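Dendroaspis polylepis MT9 (Dendroaspis polylepis, PDB 6R5M) antagonizes the type 2 muscarinic acetylcholine receptor as a three-finger toxin of mamba venom and reverses agonist-induced relaxation of arteries. Local coordinates at residues 48-52 with 53-57. Numbering follows the deposited sequence.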
ATOM      1  N   GLN A  48       5.529   3.546   2.796  1.00 28.38           N
ATOM      2  CA  GLN A  48       5.091   4.858   2.335  1.00 28.93           C
ATOM      3  C   GLN A  48       3.611   4.912   2.665  1.00 32.36           C
ATOM      4  O   GLN A  48       2.844   4.096   2.148  1.00 31.14           O
ATOM      5  CB  GLN A  48       5.322   5.033   0.823  1.00 30.46           C
ATOM      6  CG  GLN A  48       6.764   5.346   0.424  1.00 32.08           C
ATOM      7  CD  GLN A  48       6.980   5.099  -1.050  1.00 38.85           C
ATOM      8  OE1 GLN A  48       7.540   4.074  -1.453  1.00 32.11           O
ATOM      9  NE2 GLN A  48       6.521   6.010  -1.894  1.00 29.24           N
ATOM     10  N   CYS A  49       3.213   5.793   3.589  1.00 29.77           N
ATOM     11  CA  CYS A  49       1.802   5.916   3.964  1.00 31.13           C
ATOM     12  C   CYS A  49       1.218   7.232   3.491  1.00 33.15           C
ATOM     13  O   CYS A  49       1.915   8.242   3.473  1.00 33.07           O
ATOM     14  CB  CYS A  49       1.604   5.727   5.466  1.00 33.13           C
ATOM     15  SG  CYS A  49       1.994   4.066   6.053  1.00 38.06           S
ATOM     16  N   CYS A  50      -0.065   7.227   3.133  1.00 28.81           N
ATOM     17  CA  CYS A  50      -0.782   8.403   2.614  1.00 27.49           C
ATOM     18  C   CYS A  50      -2.267   8.281   2.943  1.00 30.94           C
ATOM     19  O   CYS A  50      -2.731   7.180   3.237  1.00 29.34           O
ATOM     20  CB  CYS A  50      -0.535   8.553   1.111  1.00 26.66           C
ATOM     21  SG  CYS A  50      -0.916   7.066   0.161  1.00 29.56           S
ATOM     22  N   THR A  51      -3.016   9.400   2.910  1.00 29.43           N
ATOM     23  CA  THR A  51      -4.420   9.407   3.334  1.00 29.80           C
ATOM     24  C   THR A  51      -5.437   9.939   2.299  1.00 33.07           C
ATOM     25  O   THR A  51      -6.449  10.519   2.689  1.00 33.69           O
ATOM     26  CB  THR A  51      -4.546  10.175   4.668  1.00 38.71           C
ATOM     27  OG1 THR A  51      -4.097  11.518   4.481  1.00 41.56           O
ATOM     28  CG2 THR A  51      -3.783   9.512   5.818  1.00 33.04           C
ATOM     29  N   SER A  52      -5.213   9.710   1.005  1.00 29.76           N
ATOM     30  CA  SER A  52      -6.176  10.137  -0.018  1.00 29.71           C
ATOM     31  C   SER A  52      -6.436   9.017  -1.017  1.00 31.83           C
ATOM     32  O   SER A  52      -5.606   8.120  -1.142  1.00 30.08           O
ATOM     33  CB  SER A  52      -5.714  11.417  -0.704  1.00 35.14           C
ATOM     34  OG  SER A  52      -4.487  11.206  -1.382  1.00 47.14           O
ATOM     35  N   ASP A  53      -7.608   9.020  -1.694  1.00 27.36           N
ATOM     36  CA  ASP A  53      -7.949   7.964  -2.652  1.00 26.28           C
ATOM     37  C   ASP A  53      -6.879   7.780  -3.716  1.00 29.23           C
ATOM     38  O   ASP A  53      -6.424   8.766  -4.308  1.00 28.30           O
ATOM     39  CB  ASP A  53      -9.309   8.216  -3.332  1.00 27.57           C
ATOM     40  CG  ASP A  53     -10.543   8.116  -2.447  1.00 35.16           C
ATOM     41  OD1 ASP A  53     -10.467   7.459  -1.384  1.00 34.92           O
ATOM     42  OD2 ASP A  53     -11.587   8.687  -2.827  1.00 37.67           O
ATOM     43  N   LYS A  54      -6.481   6.504  -3.946  1.00 25.47           N
ATOM     44  CA  LYS A  54      -5.500   6.050  -4.949  1.00 24.93           C
ATOM     45  C   LYS A  54      -4.085   6.632  -4.729  1.00 27.60           C
ATOM     46  O   LYS A  54      -3.276   6.635  -5.654  1.00 27.67           O
ATOM     47  CB  LYS A  54      -6.036   6.335  -6.379  1.00 26.16           C
ATOM     48  CG  LYS A  54      -7.390   5.662  -6.658  1.00 30.38           C
ATOM     49  CD  LYS A  54      -8.006   6.067  -7.980  1.00 38.99           C
ATOM     50  CE  LYS A  54      -8.850   7.315  -7.872  1.00 43.92           C
ATOM     51  NZ  LYS A  54      -9.541   7.623  -9.140  1.00 56.67           N
ATOM     52  N   CYS A  55      -3.782   7.097  -3.494  1.00 24.47           N
ATOM     53  CA  CYS A  55      -2.505   7.735  -3.157  1.00 24.58           C
ATOM     54  C   CYS A  55      -1.311   6.786  -3.159  1.00 25.50           C
ATOM     55  O   CYS A  55      -0.198   7.245  -3.417  1.00 25.76           O
ATOM     56  CB  CYS A  55      -2.602   8.495  -1.835  1.00 25.15           C
ATOM     57  SG  CYS A  55      -2.834   7.437  -0.382  1.00 29.00           S
ATOM     58  N   ASN A  56      -1.526   5.494  -2.814  1.00 20.54           N
ATOM     59  CA  ASN A  56      -0.450   4.508  -2.702  1.00 21.12           C
ATOM     60  C   ASN A  56      -0.069   3.844  -4.042  1.00 27.42           C
ATOM     61  O   ASN A  56       0.186   2.639  -4.081  1.00 28.59           O
ATOM     62  CB  ASN A  56      -0.804   3.462  -1.623  1.00 21.44           C
ATOM     63  CG  ASN A  56      -1.989   2.571  -1.960  1.00 30.82           C
ATOM     64  OD1 ASN A  56      -2.943   2.980  -2.626  1.00 23.65           O
ATOM     65  ND2 ASN A  56      -1.951   1.325  -1.498  1.00 22.44           N
ATOM     66  N   TYR A  57       0.011   4.635  -5.128  1.00 23.75           N
ATOM     67  CA  TYR A  57       0.373   4.122  -6.444  1.00 25.39           C
ATOM     68  C   TYR A  57       1.837   3.635  -6.495  1.00 31.11           C
ATOM     69  O   TYR A  57       2.055   2.462  -6.884  1.00 25.65           O
ATOM     70  CB  TYR A  57       0.042   5.153  -7.534  1.00 26.90           C
ATOM     71  CG  TYR A  57       0.472   4.759  -8.934  1.00 28.30           C
ATOM     72  CD1 TYR A  57      -0.334   3.950  -9.732  1.00 30.82           C
ATOM     73  CD2 TYR A  57       1.688   5.190  -9.461  1.00 28.13           C
ATOM     74  CE1 TYR A  57       0.064   3.571 -11.014  1.00 32.71           C
ATOM     75  CE2 TYR A  57       2.099   4.809 -10.737  1.00 28.51           C
ATOM     76  CZ  TYR A  57       1.278   4.009 -11.514  1.00 36.11           C
ATOM     77  OH  TYR A  57       1.670   3.628 -12.768  1.00 39.02           O
ATOM     78  OXT TYR A  57       2.744   4.394  -6.088  1.00 35.79           O
TER
HETATM   79  O   HOH W   1      -4.110  10.572  -3.968  1.00 29.38           O
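The side chain of C50 meets that of C55 end to end through their sulfurs, and the two are joined covalently. SG of C50 and SG of C55 form a disulfide at 2.0 Å. This is the C-terminal disulfide loop of the three-finger toxin fold. It closes a small ring just past strand 45-50 and ties the tail of the chain back to the end of that strand. The torsion about the S-S bond is 83°, close to the relaxed right angle. In both cysteines SG sits between the backbone N and the carbonyl carbon (chi1 54° in C50, 67° in C55), which points each sulfur at the other, so that the S-S bond closes the ring. Both cysteines also touch C22 of strand 22-27, which places the bridge against the sheet.

The chain reverses inside the ring through a type II beta turn from S52 to C55. N of C55 probably hydrogen-bonds to O of S52, whose place in the model is doubtful. OG of S52 packs alongside CB of C55 at 3.3 Å. N56 follows the turn and brings its CB to 4.0 Å from C50 SG. Its buried amide spans two neighbours: OD1 accepts from the backbone N of H4 and ND2 donates to O of Y23. The tail is thus held to strands 2-4 and 22-27. OD1 of D53 is hydrogen-bonded to N of I2. Over one face of the turn a water bridges S52 and D53: it lies 2.7 Å from S52 OG and donates to D53 O at 3.0 Å.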